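Local coordinates for protein phosphoribosylaminoimidazole-succinocarboxamide synthase (Ehrlichia chaffeensis str. Arkansas, PDB 3KRE) that catalyses the ATP-dependent joining of L-aspartate to 5-amino-1-(5-phospho-D-ribosyl)imidazole-4-carboxylate, which yields SAICAR in de novo purine biosynthesis, at residues N116-G120 and N121-R125; D146-S149 and D150-V153; N180-L183 and S184-F188; I218-T222 and C223-D227; V253-L257 and N258-N262. All blocks are in the same frame, centred on the assembly; numbering follows the deposited sequence. Where two conformers were deposited one is given.

Contact 1 of 5, residues N116-G120 and N121-R125; sequences NLAAG and NFSKR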
loop_
_atom_site.group_PDB
_atom_site.type_symbol
_atom_site.label_atom_id
_atom_site.label_comp_id
_atom_site.label_asym_id
_atom_site.label_seq_id
_atom_site.Cartn_x
_atom_site.Cartn_y
_atom_site.Cartn_z
ATOM N N ASN A 116 9.516 -8.334 5.365
ATOM C CA ASN A 116 9.651 -9.362 6.378
ATOM C C ASN A 116 10.354 -10.612 5.865
ATOM O O ASN A 116 11.118 -11.228 6.590
ATOM C CB ASN A 116 8.291 -9.704 6.979
ATOM C CG ASN A 116 7.686 -8.526 7.710
ATOM O OD1 ASN A 116 8.345 -7.924 8.542
ATOM N ND2 ASN A 116 6.452 -8.182 7.387
ATOM N N LEU A 117 10.041 -11.000 4.644
ATOM C CA LEU A 117 10.757 -12.037 3.921
ATOM C C LEU A 117 11.255 -11.447 2.605
ATOM O O LEU A 117 10.747 -10.445 2.125
ATOM C CB LEU A 117 9.851 -13.221 3.620
ATOM C CG LEU A 117 8.881 -13.753 4.683
ATOM C CD1 LEU A 117 8.106 -14.964 4.043
ATOM C CD2 LEU A 117 9.583 -14.160 5.965
ATOM N N ALA A 118 12.252 -12.094 2.021
ATOM C CA ALA A 118 12.751 -11.718 0.710
ATOM C C ALA A 118 11.735 -12.061 -0.363
ATOM O O ALA A 118 11.204 -13.166 -0.378
ATOM C CB ALA A 118 14.032 -12.469 0.391
ATOM N N ALA A 119 11.489 -11.117 -1.264
ATOM C CA ALA A 119 10.619 -11.373 -2.406
ATOM C C ALA A 119 10.921 -10.372 -3.503
ATOM O O ALA A 119 11.718 -9.442 -3.316
ATOM C CB ALA A 119 9.140 -11.331 -1.981
ATOM N N GLY A 120 10.312 -10.571 -4.670
ATOM C CA GLY A 120 10.371 -9.579 -5.737
ATOM C C GLY A 120 11.781 -9.241 -6.195
ATOM O O GLY A 120 12.621 -10.117 -6.354
ATOM N N ASN A 121 12.029 -7.952 -6.382
ATOM C CA ASN A 121 13.304 -7.462 -6.886
ATOM C C ASN A 121 14.409 -7.534 -5.820
ATOM O O ASN A 121 15.589 -7.550 -6.155
ATOM C CB ASN A 121 13.131 -6.024 -7.362
ATOM C CG ASN A 121 12.370 -5.930 -8.706
ATOM O OD1 ASN A 121 12.304 -6.887 -9.458
ATOM N ND2 ASN A 121 11.812 -4.763 -8.987
ATOM N N PHE A 122 14.023 -7.579 -4.546
ATOM C CA PHE A 122 14.982 -7.775 -3.463
ATOM C C PHE A 122 15.645 -9.133 -3.649
ATOM O O PHE A 122 16.870 -9.239 -3.678
ATOM C CB PHE A 122 14.303 -7.680 -2.080
ATOM C CG PHE A 122 15.254 -7.803 -0.937
ATOM C CD1 PHE A 122 15.730 -6.669 -0.270
ATOM C CD2 PHE A 122 15.709 -9.044 -0.533
ATOM C CE1 PHE A 122 16.628 -6.788 0.765
ATOM C CE2 PHE A 122 16.627 -9.169 0.477
ATOM C CZ PHE A 122 17.074 -8.028 1.148
ATOM N N SER A 123 14.827 -10.180 -3.765
ATOM C CA SER A 123 15.356 -11.534 -3.988
ATOM C C SER A 123 16.255 -11.573 -5.178
ATOM O O SER A 123 17.322 -12.188 -5.116
ATOM C CB SER A 123 14.237 -12.511 -4.269
ATOM O OG SER A 123 13.405 -12.591 -3.166
ATOM N N LYS A 124 15.820 -10.921 -6.259
ATOM C CA LYS A 124 16.563 -10.988 -7.517
ATOM C C LYS A 124 17.920 -10.296 -7.377
ATOM O O LYS A 124 18.931 -10.861 -7.758
ATOM C CB LYS A 124 15.792 -10.390 -8.700
ATOM C CG LYS A 124 14.536 -11.181 -9.156
ATOM C CD LYS A 124 13.773 -10.398 -10.274
ATOM C CE LYS A 124 12.244 -10.620 -10.274
ATOM N NZ LYS A 124 11.402 -9.520 -9.606
ATOM N N ARG A 125 17.947 -9.087 -6.823
ATOM C CA ARG A 125 19.206 -8.314 -6.815
ATOM C C ARG A 125 20.249 -8.758 -5.782
ATOM O O ARG A 125 21.453 -8.482 -5.968
ATOM C CB ARG A 125 18.917 -6.801 -6.758
ATOM C CG ARG A 125 18.478 -6.259 -5.435
ATOM C CD ARG A 125 17.802 -4.921 -5.597
ATOM N NE ARG A 125 17.635 -4.223 -4.319
ATOM C CZ ARG A 125 18.568 -3.482 -3.724
ATOM N NH1 ARG A 125 19.781 -3.346 -4.275
ATOM N NH2 ARG A 125 18.300 -2.911 -2.551
#
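Ala119 O receives two backbone N-H groups where the chain enters helix 120-126. Ser123 N lies 3.2 Å from Ala119 O, and its bond is nearly straight at 170°. It reaches the oxygen from above the carbonyl plane, not along a lone pair. Phe122 N also points at Ala119 O, but that bond is weak and strongly bent. One residue on, Lys124 N bonds to Gly120 O at 3.3 Å and stays closer to the carbonyl plane. Gly120 has a positive phi of 59°, and this kink turns the loop into the helix.

The Lys124 chain bends at its last two torsions and folds back over the Gly120 carbonyl. Its NZ donates to Asn121 OD1 at 2.8 Å. Ala118 CB packs on Phe122 CD2 at 3.9 Å. Ser123 OG sits beside Ala118 and Ala119, and it is hydrogen-bonded to Asp130 OD1.

The turn follows strand 110-115 of the large antiparallel sheet. Phe122 continues the apolar packing with an edge-to-face contact to Phe134. Ala119 rests on Val195 of strand 192-204 and on Arg224 of strand 223-227.

Contact 2 of 5, residues D146-S149 and D150-V153; sequences DELS and DPMV. With EDO (1,2-ethanediol), chain F.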
loop_
_atom_site.group_PDB
_atom_site.type_symbol
_atom_site.label_atom_id
_atom_site.label_comp_id
_atom_site.label_asym_id
_atom_site.label_seq_id
_atom_site.Cartn_x
_atom_site.Cartn_y
_atom_site.Cartn_z
ATOM N N ASP A 146 7.595 7.671 -12.301
ATOM C CA ASP A 146 7.451 6.743 -13.433
ATOM C C ASP A 146 8.601 6.860 -14.436
ATOM O O ASP A 146 9.150 5.845 -14.867
ATOM C CB ASP A 146 6.125 7.002 -14.179
ATOM C CG ASP A 146 4.893 6.623 -13.354
ATOM O OD1 ASP A 146 5.037 5.981 -12.284
ATOM O OD2 ASP A 146 3.767 6.947 -13.806
ATOM N N GLU A 147 8.941 8.094 -14.804
ATOM C CA GLU A 147 10.009 8.361 -15.782
ATOM C C GLU A 147 11.337 7.680 -15.368
ATOM O O GLU A 147 12.058 7.142 -16.208
ATOM C CB GLU A 147 10.200 9.874 -15.945
ATOM N N LEU A 148 11.634 7.676 -14.064
ATOM C CA LEU A 148 12.889 7.123 -13.559
ATOM C C LEU A 148 12.730 5.697 -13.056
ATOM O O LEU A 148 13.686 5.107 -12.567
ATOM C CB LEU A 148 13.437 8.031 -12.458
ATOM C CG LEU A 148 13.755 9.470 -12.866
ATOM C CD1 LEU A 148 14.178 10.308 -11.669
ATOM C CD2 LEU A 148 14.835 9.476 -13.969
ATOM N N SER A 149 11.527 5.132 -13.192
ATOM C CA SER A 149 11.197 3.796 -12.671
ATOM C C SER A 149 11.449 3.655 -11.170
ATOM O O SER A 149 12.088 2.700 -10.724
ATOM C CB SER A 149 11.934 2.678 -13.428
ATOM O OG SER A 149 11.733 2.803 -14.839
ATOM N N ASP A 150 10.964 4.640 -10.420
ATOM C CA ASP A 150 10.985 4.624 -8.944
ATOM C C ASP A 150 12.338 4.211 -8.360
ATOM O O ASP A 150 12.455 3.179 -7.698
ATOM C CB ASP A 150 9.911 3.706 -8.385
ATOM C CG ASP A 150 8.493 4.101 -8.813
ATOM O OD1 ASP A 150 8.219 5.285 -9.133
ATOM O OD2 ASP A 150 7.652 3.174 -8.785
ATOM N N PRO A 151 13.363 5.029 -8.588
ATOM C CA PRO A 151 14.701 4.704 -8.088
ATOM C C PRO A 151 14.788 4.690 -6.548
ATOM O O PRO A 151 14.216 5.541 -5.837
ATOM C CB PRO A 151 15.562 5.815 -8.642
ATOM C CG PRO A 151 14.646 6.942 -8.854
ATOM C CD PRO A 151 13.311 6.355 -9.208
ATOM N N MET A 152 15.543 3.728 -6.045
ATOM C CA MET A 152 15.848 3.704 -4.625
ATOM C C MET A 152 16.617 4.958 -4.210
ATOM O O MET A 152 17.484 5.451 -4.931
ATOM C CB MET A 152 16.698 2.469 -4.314
ATOM C CG MET A 152 16.851 2.205 -2.845
ATOM S SD MET A 152 17.730 0.648 -2.666
ATOM C CE MET A 152 17.832 0.505 -0.892
ATOM N N VAL A 153 16.319 5.437 -3.018
ATOM C CA VAL A 153 16.988 6.585 -2.440
ATOM C C VAL A 153 17.410 6.253 -1.023
ATOM O O VAL A 153 16.715 5.545 -0.299
ATOM C CB VAL A 153 16.090 7.850 -2.419
ATOM C CG1 VAL A 153 15.882 8.378 -3.870
ATOM C CG2 VAL A 153 14.737 7.602 -1.704
HETATM C C1 EDO F . 9.193 1.121 -5.888
HETATM O O1 EDO F . 8.004 1.019 -6.683
HETATM C C2 EDO F . 9.311 -0.135 -5.068
HETATM O O2 EDO F . 9.534 -1.186 -5.999
#
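Apolar packing joins Leu148 to Pro151 across this surface turn. Leu148 CB lies against the proline ring, 3.7 Å from Pro151 CD and slightly farther from Pro151 CG. The same ring carbon, Pro151 CD, is 3.6 Å from Leu148 O. The contact therefore uses the base of the leucine side chain and its carbonyl.

Backbone bonding shapes the first half. Residues Asp146 to Ser149 form a type I beta turn, closed by Ser149 N to Asp146 O at 3.0 Å. Ser149 and Asp150 then both take positive phi values, 56° and 47°. These two residues in the left-handed region redirect the chain toward the short, weakly bonded strand at about 152-153. Pro151 and Val153 are backbone-bonded to Tyr143 and Phe141 of strand 133-143.

The polar group is the Asp150 carboxylate. With chi1 at -59° its CG stands beside the backbone N, and from there OD1 reaches back to accept from Asn145 N, just before the turn. Asp150 OD2 is 3.0 Å from O1 of a bound 1,2-ethanediol, which is probably from the crystallisation liquor. Glu111 is a second possible acceptor for the diol.

Charge is the remaining element. Asp146 OD1 and Asp150 OD1 are 4.5 Å apart, near but not touching, and Glu111 lies close to Asp150 OD2. The Asn145 N-H and the diol are the polar neighbours that probably help offset these like charges at Asp150.

Contact 3 of 5, residues N180-L183 and S184-F188; sequences NNIL and SELFF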
loop_
_atom_site.group_PDB
_atom_site.type_symbol
_atom_site.label_atom_id
_atom_site.label_comp_id
_atom_site.label_asym_id
_atom_site.label_seq_id
_atom_site.Cartn_x
_atom_site.Cartn_y
_atom_site.Cartn_z
ATOM N N ASN A 180 3.743 -2.340 10.334
ATOM C CA ASN A 180 4.140 -3.708 10.043
ATOM C C ASN A 180 3.692 -4.646 11.172
ATOM O O ASN A 180 3.124 -5.699 10.922
ATOM C CB ASN A 180 5.650 -3.792 9.834
ATOM C CG ASN A 180 6.125 -5.201 9.420
ATOM O OD1 ASN A 180 5.447 -5.915 8.676
ATOM N ND2 ASN A 180 7.309 -5.597 9.915
ATOM N N ASN A 181 3.945 -4.269 12.421
ATOM C CA ASN A 181 3.539 -5.127 13.535
ATOM C C ASN A 181 2.032 -5.349 13.576
ATOM O O ASN A 181 1.586 -6.475 13.728
ATOM C CB ASN A 181 3.964 -4.543 14.867
ATOM C CG ASN A 181 5.463 -4.579 15.057
ATOM O OD1 ASN A 181 6.157 -5.375 14.427
ATOM N ND2 ASN A 181 5.970 -3.731 15.961
ATOM N N ILE A 182 1.273 -4.271 13.463
ATOM C CA ILE A 182 -0.201 -4.357 13.482
ATOM C C ILE A 182 -0.759 -5.216 12.350
ATOM O O ILE A 182 -1.547 -6.176 12.570
ATOM C CB ILE A 182 -0.855 -2.967 13.416
ATOM C CG1 ILE A 182 -0.432 -2.107 14.631
ATOM C CG2 ILE A 182 -2.379 -3.130 13.325
ATOM C CD1 ILE A 182 -0.631 -0.589 14.381
ATOM N N LEU A 183 -0.338 -4.904 11.128
ATOM C CA LEU A 183 -0.792 -5.680 9.960
ATOM C C LEU A 183 -0.317 -7.129 10.002
ATOM O O LEU A 183 -1.070 -8.040 9.644
ATOM C CB LEU A 183 -0.332 -5.026 8.651
ATOM C CG LEU A 183 -0.848 -3.634 8.319
ATOM C CD1 LEU A 183 -0.334 -3.131 6.962
ATOM C CD2 LEU A 183 -2.394 -3.648 8.315
ATOM N N SER A 184 0.939 -7.352 10.401
ATOM C CA SER A 184 1.465 -8.716 10.467
ATOM C C SER A 184 0.634 -9.565 11.410
ATOM O O SER A 184 0.314 -10.699 11.113
ATOM C CB SER A 184 2.944 -8.753 10.910
ATOM O OG SER A 184 3.757 -8.272 9.889
ATOM N N GLU A 185 0.248 -8.993 12.531
ATOM C CA GLU A 185 -0.507 -9.726 13.531
ATOM C C GLU A 185 -1.927 -10.017 13.034
ATOM O O GLU A 185 -2.442 -11.139 13.143
ATOM C CB GLU A 185 -0.531 -8.956 14.855
ATOM C CG GLU A 185 -1.405 -9.622 15.909
ATOM C CD GLU A 185 -1.203 -9.082 17.321
ATOM O OE1 GLU A 185 -0.040 -8.851 17.737
ATOM O OE2 GLU A 185 -2.223 -8.937 18.031
ATOM N N LEU A 186 -2.540 -9.029 12.428
ATOM C CA LEU A 186 -3.925 -9.230 12.039
ATOM C C LEU A 186 -4.008 -10.238 10.883
ATOM O O LEU A 186 -4.891 -11.098 10.892
ATOM C CB LEU A 186 -4.610 -7.891 11.800
ATOM C CG LEU A 186 -4.487 -7.126 10.553
ATOM C CD1 LEU A 186 -5.436 -7.766 9.547
ATOM C CD2 LEU A 186 -4.832 -5.626 10.875
ATOM N N PHE A 187 -3.034 -10.218 9.976
ATOM C CA PHE A 187 -2.984 -11.210 8.911
ATOM C C PHE A 187 -2.644 -12.596 9.446
ATOM O O PHE A 187 -3.260 -13.581 9.065
ATOM C CB PHE A 187 -2.005 -10.794 7.808
ATOM C CG PHE A 187 -2.573 -9.808 6.824
ATOM C CD1 PHE A 187 -3.694 -10.118 6.073
ATOM C CD2 PHE A 187 -1.973 -8.582 6.624
ATOM C CE1 PHE A 187 -4.205 -9.214 5.132
ATOM C CE2 PHE A 187 -2.476 -7.705 5.680
ATOM C CZ PHE A 187 -3.592 -8.014 4.964
ATOM N N PHE A 188 -1.705 -12.673 10.379
ATOM C CA PHE A 188 -1.329 -13.961 10.955
ATOM C C PHE A 188 -2.540 -14.652 11.585
ATOM O O PHE A 188 -2.712 -15.857 11.462
ATOM C CB PHE A 188 -0.249 -13.772 12.007
ATOM C CG PHE A 188 0.141 -15.049 12.692
ATOM C CD1 PHE A 188 1.107 -15.865 12.142
ATOM C CD2 PHE A 188 -0.494 -15.452 13.855
ATOM C CE1 PHE A 188 1.463 -17.066 12.760
ATOM C CE2 PHE A 188 -0.163 -16.648 14.468
ATOM C CZ PHE A 188 0.825 -17.438 13.930
#
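Helix 166-189 carries this contact in its last turns, where Ser184 bonds back to Asn180. Ser184 OG donates to Asn180 O at 2.8 Å, and Ser184 N bonds to the same oxygen, also at 2.8 Å. The two donors arrive from opposite faces of the carbonyl plane. The serine hydroxyl stands beside its own backbone N, chi1 -72°, which turns it back toward the preceding turn. Asn180 OD1 is 3.1 Å from Ser184 OG, and it accepts a hydrogen bond from Asn116 ND2.

The Ser184 N bond belongs to the i to i+4 backbone pattern of an alpha helix; the hydroxyl adds a second donor to the same carbonyl. Glu185 N, Leu186 N and Phe187 N continue the pattern to Asn181 O, Ile182 O and Leu183 O.

A second face of the helix is apolar. Leu183 and Leu186 lie side by side and point the same way, with their CD2 atoms 4.1 Å apart. Leu186 CD2 also approaches Ile182 CG2, at 4.3 Å. Leu183 CB is 4.4 Å from Phe187 CD2. The same ring carbon, Phe187 CD2, also comes within 3.2 Å of the polar Leu183 O, which meets the ring obliquely. Leu186 and Phe187 both reach Leu78 of helix 67-84 and Leu257 of helix 246-257, while Leu183 packs on Leu194 of strand 192-204.

Contact 4 of 5, residues I218-T222 and C223-D227; sequences ISPDT and CRLWD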
loop_
_atom_site.group_PDB
_atom_site.type_symbol
_atom_site.label_atom_id
_atom_site.label_comp_id
_atom_site.label_asym_id
_atom_site.label_seq_id
_atom_site.Cartn_x
_atom_site.Cartn_y
_atom_site.Cartn_z
ATOM N N ILE A 218 -3.920 0.125 1.220
ATOM C CA ILE A 218 -3.319 -1.058 1.794
ATOM C C ILE A 218 -4.156 -2.208 1.295
ATOM O O ILE A 218 -5.260 -2.437 1.761
ATOM C CB ILE A 218 -3.329 -1.034 3.323
ATOM C CG1 ILE A 218 -2.673 0.267 3.837
ATOM C CG2 ILE A 218 -2.628 -2.305 3.878
ATOM C CD1 ILE A 218 -3.120 0.554 5.262
ATOM N N SER A 219 -3.615 -2.942 0.331
ATOM C CA SER A 219 -4.401 -3.971 -0.323
ATOM C C SER A 219 -3.477 -5.030 -0.917
ATOM O O SER A 219 -2.251 -4.884 -0.848
ATOM C CB SER A 219 -5.228 -3.324 -1.441
ATOM O OG SER A 219 -4.393 -3.002 -2.551
ATOM N N PRO A 220 -4.061 -6.054 -1.569
ATOM C CA PRO A 220 -3.216 -7.009 -2.289
ATOM C C PRO A 220 -2.465 -6.407 -3.490
ATOM O O PRO A 220 -1.579 -7.042 -4.018
ATOM C CB PRO A 220 -4.189 -8.130 -2.661
ATOM C CG PRO A 220 -5.344 -7.967 -1.726
ATOM C CD PRO A 220 -5.457 -6.528 -1.475
ATOM N N ASP A 221 -2.772 -5.161 -3.894
ATOM C CA ASP A 221 -1.940 -4.472 -4.881
ATOM C C ASP A 221 -0.644 -3.926 -4.258
ATOM O O ASP A 221 0.301 -3.605 -4.991
ATOM C CB ASP A 221 -2.687 -3.296 -5.516
ATOM C CG ASP A 221 -3.479 -3.690 -6.723
ATOM O OD1 ASP A 221 -3.748 -4.899 -6.944
ATOM O OD2 ASP A 221 -3.772 -2.765 -7.505
ATOM N N THR A 222 -0.632 -3.753 -2.933
ATOM C CA THR A 222 0.499 -3.085 -2.260
ATOM C C THR A 222 1.161 -3.936 -1.145
ATOM O O THR A 222 2.109 -3.469 -0.533
ATOM C CB THR A 222 0.056 -1.714 -1.658
ATOM O OG1 THR A 222 -0.915 -1.941 -0.629
ATOM C CG2 THR A 222 -0.501 -0.748 -2.792
ATOM N N CYS A 223 0.648 -5.145 -0.886
ATOM C CA CYS A 223 1.184 -6.064 0.127
ATOM C C CYS A 223 1.375 -7.424 -0.516
ATOM O O CYS A 223 0.471 -7.916 -1.208
ATOM C CB CYS A 223 0.220 -6.265 1.307
ATOM S SG CYS A 223 -0.356 -4.783 2.100
ATOM N N ARG A 224 2.524 -8.048 -0.285
ATOM C CA ARG A 224 2.667 -9.465 -0.639
ATOM C C ARG A 224 2.114 -10.260 0.530
ATOM O O ARG A 224 2.468 -9.999 1.707
ATOM C CB ARG A 224 4.102 -9.875 -0.898
ATOM C CG ARG A 224 4.613 -9.424 -2.236
ATOM C CD ARG A 224 5.954 -10.053 -2.579
ATOM N NE ARG A 224 6.273 -9.720 -3.938
ATOM C CZ ARG A 224 6.952 -8.662 -4.362
ATOM N NH1 ARG A 224 7.497 -7.793 -3.520
ATOM N NH2 ARG A 224 7.064 -8.456 -5.676
ATOM N N LEU A 225 1.235 -11.205 0.196
ATOM C CA LEU A 225 0.390 -11.906 1.195
ATOM C C LEU A 225 0.391 -13.363 0.831
ATOM O O LEU A 225 -0.086 -13.720 -0.232
ATOM C CB LEU A 225 -1.046 -11.378 1.141
ATOM C CG LEU A 225 -1.233 -9.919 1.521
ATOM C CD1 LEU A 225 -2.690 -9.396 1.211
ATOM C CD2 LEU A 225 -0.824 -9.580 2.987
ATOM N N TRP A 226 0.944 -14.210 1.691
ATOM C CA TRP A 226 0.997 -15.641 1.387
ATOM C C TRP A 226 0.194 -16.415 2.416
ATOM O O TRP A 226 0.294 -16.159 3.593
ATOM C CB TRP A 226 2.426 -16.190 1.431
ATOM C CG TRP A 226 3.381 -15.605 0.427
ATOM C CD1 TRP A 226 3.098 -14.702 -0.550
ATOM C CD2 TRP A 226 4.769 -15.898 0.312
ATOM N NE1 TRP A 226 4.219 -14.402 -1.267
ATOM C CE2 TRP A 226 5.271 -15.118 -0.752
ATOM C CE3 TRP A 226 5.652 -16.727 1.021
ATOM C CZ2 TRP A 226 6.612 -15.137 -1.130
ATOM C CZ3 TRP A 226 6.993 -16.761 0.628
ATOM C CH2 TRP A 226 7.458 -15.958 -0.431
ATOM N N ASP A 227 -0.579 -17.387 1.961
ATOM C CA ASP A 227 -1.248 -18.297 2.840
ATOM C C ASP A 227 -0.181 -19.053 3.646
ATOM O O ASP A 227 0.812 -19.562 3.102
ATOM C CB ASP A 227 -2.112 -19.263 2.026
ATOM C CG ASP A 227 -2.820 -20.260 2.913
ATOM O OD1 ASP A 227 -3.706 -19.803 3.630
ATOM O OD2 ASP A 227 -2.421 -21.442 2.934
#
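Cys223 N makes a bent, weak bond to Ser219 O at 2.9 Å, where an ST turn leads into strand 223-227. The Cys223 chi1 of -53° sets the sulfur beside the backbone N and over the turn. In one of two modelled conformers of Ile218, its CG2 lies 3.8 Å from Cys223 SG, so this contact is less certain. Farther along the strand, Leu225 CD1 lies 4.2 Å from Pro220 CG.

The turn itself holds Ser219 in place. Thr222 N bonds to Ser219 O. Ser219 OG accepts from Asp221 N at 3.0 Å, which defines the ST turn, and it also bonds to Glu217 OE1. Ser219 is thus bonded through its N, its O and its OG.

The next shell is formed by helices and strands. Ile218 packs on Leu78 and Leu82 of helix 67-84, and Cys223 on Phe197 of strand 192-204. Asp221 is bonded to Tyr250 and forms a salt bridge with Lys67. Arg224 forms salt bridges with Asp237 and Asp196. Within the turn, Ser219 N donates to Thr222 OG1 at 3.0 Å in a nearly straight bond of 164°.

Contact 5 of 5, residues V253-L257 and N258-N262; sequences VAHKL and NAIPN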
loop_
_atom_site.group_PDB
_atom_site.type_symbol
_atom_site.label_atom_id
_atom_site.label_comp_id
_atom_site.label_asym_id
_atom_site.label_seq_id
_atom_site.Cartn_x
_atom_site.Cartn_y
_atom_site.Cartn_z
ATOM N N VAL A 253 -8.376 -12.936 0.529
ATOM C CA VAL A 253 -7.903 -11.976 1.520
ATOM C C VAL A 253 -9.139 -11.255 2.108
ATOM O O VAL A 253 -9.286 -11.136 3.345
ATOM C CB VAL A 253 -6.925 -10.947 0.924
ATOM C CG1 VAL A 253 -6.566 -9.831 1.975
ATOM C CG2 VAL A 253 -5.673 -11.653 0.389
ATOM N N ALA A 254 -10.033 -10.800 1.236
ATOM C CA ALA A 254 -11.236 -10.113 1.721
ATOM C C ALA A 254 -12.095 -10.976 2.634
ATOM O O ALA A 254 -12.605 -10.512 3.671
ATOM C CB ALA A 254 -12.065 -9.582 0.578
ATOM N N HIS A 255 -12.271 -12.226 2.252
ATOM C CA HIS A 255 -13.068 -13.121 3.060
ATOM C C HIS A 255 -12.480 -13.383 4.404
ATOM O O HIS A 255 -13.189 -13.354 5.403
ATOM C CB HIS A 255 -13.288 -14.438 2.346
ATOM C CG HIS A 255 -14.220 -14.339 1.191
ATOM N ND1 HIS A 255 -14.336 -15.327 0.242
ATOM C CD2 HIS A 255 -15.099 -13.369 0.841
ATOM C CE1 HIS A 255 -15.237 -14.963 -0.654
ATOM N NE2 HIS A 255 -15.725 -13.785 -0.304
ATOM N N LYS A 256 -11.186 -13.702 4.434
ATOM C CA LYS A 256 -10.486 -13.984 5.700
ATOM C C LYS A 256 -10.443 -12.779 6.624
ATOM O O LYS A 256 -10.539 -12.932 7.846
ATOM C CB LYS A 256 -9.076 -14.467 5.409
ATOM C CG LYS A 256 -9.093 -15.876 4.862
ATOM C CD LYS A 256 -7.695 -16.413 4.707
ATOM C CE LYS A 256 -7.673 -17.895 5.046
ATOM N NZ LYS A 256 -6.448 -18.184 5.746
ATOM N N LEU A 257 -10.347 -11.575 6.056
ATOM C CA LEU A 257 -10.424 -10.362 6.835
ATOM C C LEU A 257 -11.849 -9.979 7.296
ATOM O O LEU A 257 -11.998 -9.150 8.225
ATOM C CB LEU A 257 -9.819 -9.193 6.054
ATOM C CG LEU A 257 -8.303 -9.221 5.885
ATOM C CD1 LEU A 257 -7.863 -8.016 5.063
ATOM C CD2 LEU A 257 -7.589 -9.167 7.223
ATOM N N ASN A 258 -12.870 -10.564 6.664
ATOM C CA ASN A 258 -14.265 -10.127 6.842
ATOM C C ASN A 258 -14.417 -8.659 6.461
ATOM O O ASN A 258 -15.095 -7.890 7.153
ATOM C CB ASN A 258 -14.745 -10.364 8.282
ATOM C CG ASN A 258 -16.249 -10.375 8.407
ATOM O OD1 ASN A 258 -16.980 -10.562 7.423
ATOM N ND2 ASN A 258 -16.741 -10.182 9.648
ATOM N N ALA A 259 -13.800 -8.290 5.337
ATOM C CA ALA A 259 -13.735 -6.892 4.915
ATOM C C ALA A 259 -14.919 -6.419 4.099
ATOM O O ALA A 259 -15.049 -5.222 3.868
ATOM C CB ALA A 259 -12.438 -6.625 4.132
ATOM N N ILE A 260 -15.743 -7.334 3.599
ATOM C CA ILE A 260 -16.827 -6.960 2.696
ATOM C C ILE A 260 -18.059 -6.681 3.559
ATOM O O ILE A 260 -18.493 -7.555 4.304
ATOM C CB ILE A 260 -17.123 -8.077 1.672
ATOM C CG1 ILE A 260 -15.918 -8.282 0.755
ATOM C CG2 ILE A 260 -18.327 -7.742 0.779
ATOM C CD1 ILE A 260 -16.076 -9.492 -0.193
ATOM N N PRO A 261 -18.608 -5.464 3.481
ATOM C CA PRO A 261 -19.834 -5.165 4.236
ATOM C C PRO A 261 -21.083 -5.882 3.718
ATOM O O PRO A 261 -21.134 -6.311 2.557
ATOM C CB PRO A 261 -19.993 -3.645 4.082
ATOM C CG PRO A 261 -19.129 -3.240 2.985
ATOM C CD PRO A 261 -18.158 -4.330 2.655
ATOM N N ASN A 262 -22.081 -6.003 4.596
ATOM C CA ASN A 262 -23.400 -6.586 4.258
ATOM C C ASN A 262 -24.251 -5.710 3.328
ATOM O O ASN A 262 -24.095 -4.483 3.284
ATOM C CB ASN A 262 -24.192 -6.895 5.547
ATOM C CG ASN A 262 -23.701 -8.163 6.269
ATOM O OD1 ASN A 262 -22.752 -8.808 5.836
ATOM N ND2 ASN A 262 -24.349 -8.511 7.386
HETATM O O HOH W 1 -15.461 -10.408 3.355
#
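Ala254 O accepts from Ala259 N at the end of helix 246-257, and this is the close, buried part of the contact. The bond is 3.0 Å long and almost straight, 175°, with the donor in the carbonyl plane. Asn258 N bonds to His255 O at 3.1 Å, but from high above that carbonyl plane. Asn258 has a positive phi of 58°, which ends the helical path and swings the chain around. Ala259 CB then lies 4.1 Å from Leu257 CB on the buried side. Ala259 packs on Phe77 of helix 67-84.

The outer side is more exposed, at His255 above all and in part at Ile260, and here the backbones are linked through water instead of directly. Ile260 chi1 is -65°, and this directs its CG1 branch back over the last helical turn. Ile260 CG1 is 4.1 Å from Ala254 CB. Ile260 CD1 lies obliquely to the His255 ring, 4.1 Å from His255 CD2. Ile260 also packs on Leu70 of helix 67-84. A water bridges the two backbones. It donates to Ala254 O at 2.9 Å and accepts from Ile260 N at 3.1 Å. The same water sits in the plane of the His255 ring, at its edge. Ala254 O is thus held by both a backbone N-H and a water.

The positive phi of Asn258 and the two bonds back into the last turn make this a Schellman motif.

In the fold
Contacts 3, 4 and 5 meet in one apolar core. Phe187 CE2 of contact 3 lies 3.7 Å from Leu225 CD2 of contact 4. Leu225 CD1 is 3.8 Å from Val253 CG2 of contact 5, so all three share this core. Contact 1 joins contact 3 through the Asn116 to Asn180 bond. It meets contact 4 where Leu117 CD1 lies 4.0 Å from Trp226 CZ3. Contact 2 is more remote and touches contact 1 through Met152 SD and Arg125 NH2, 3.6 Å apart. Its centre is about 34 Å from that of contact 5. The side chains of Asn121 and Arg224 are about 5 Å and about 3 Å from bound ethanediol. Such molecules, probably from the crystallisation liquor, may mark a pocket.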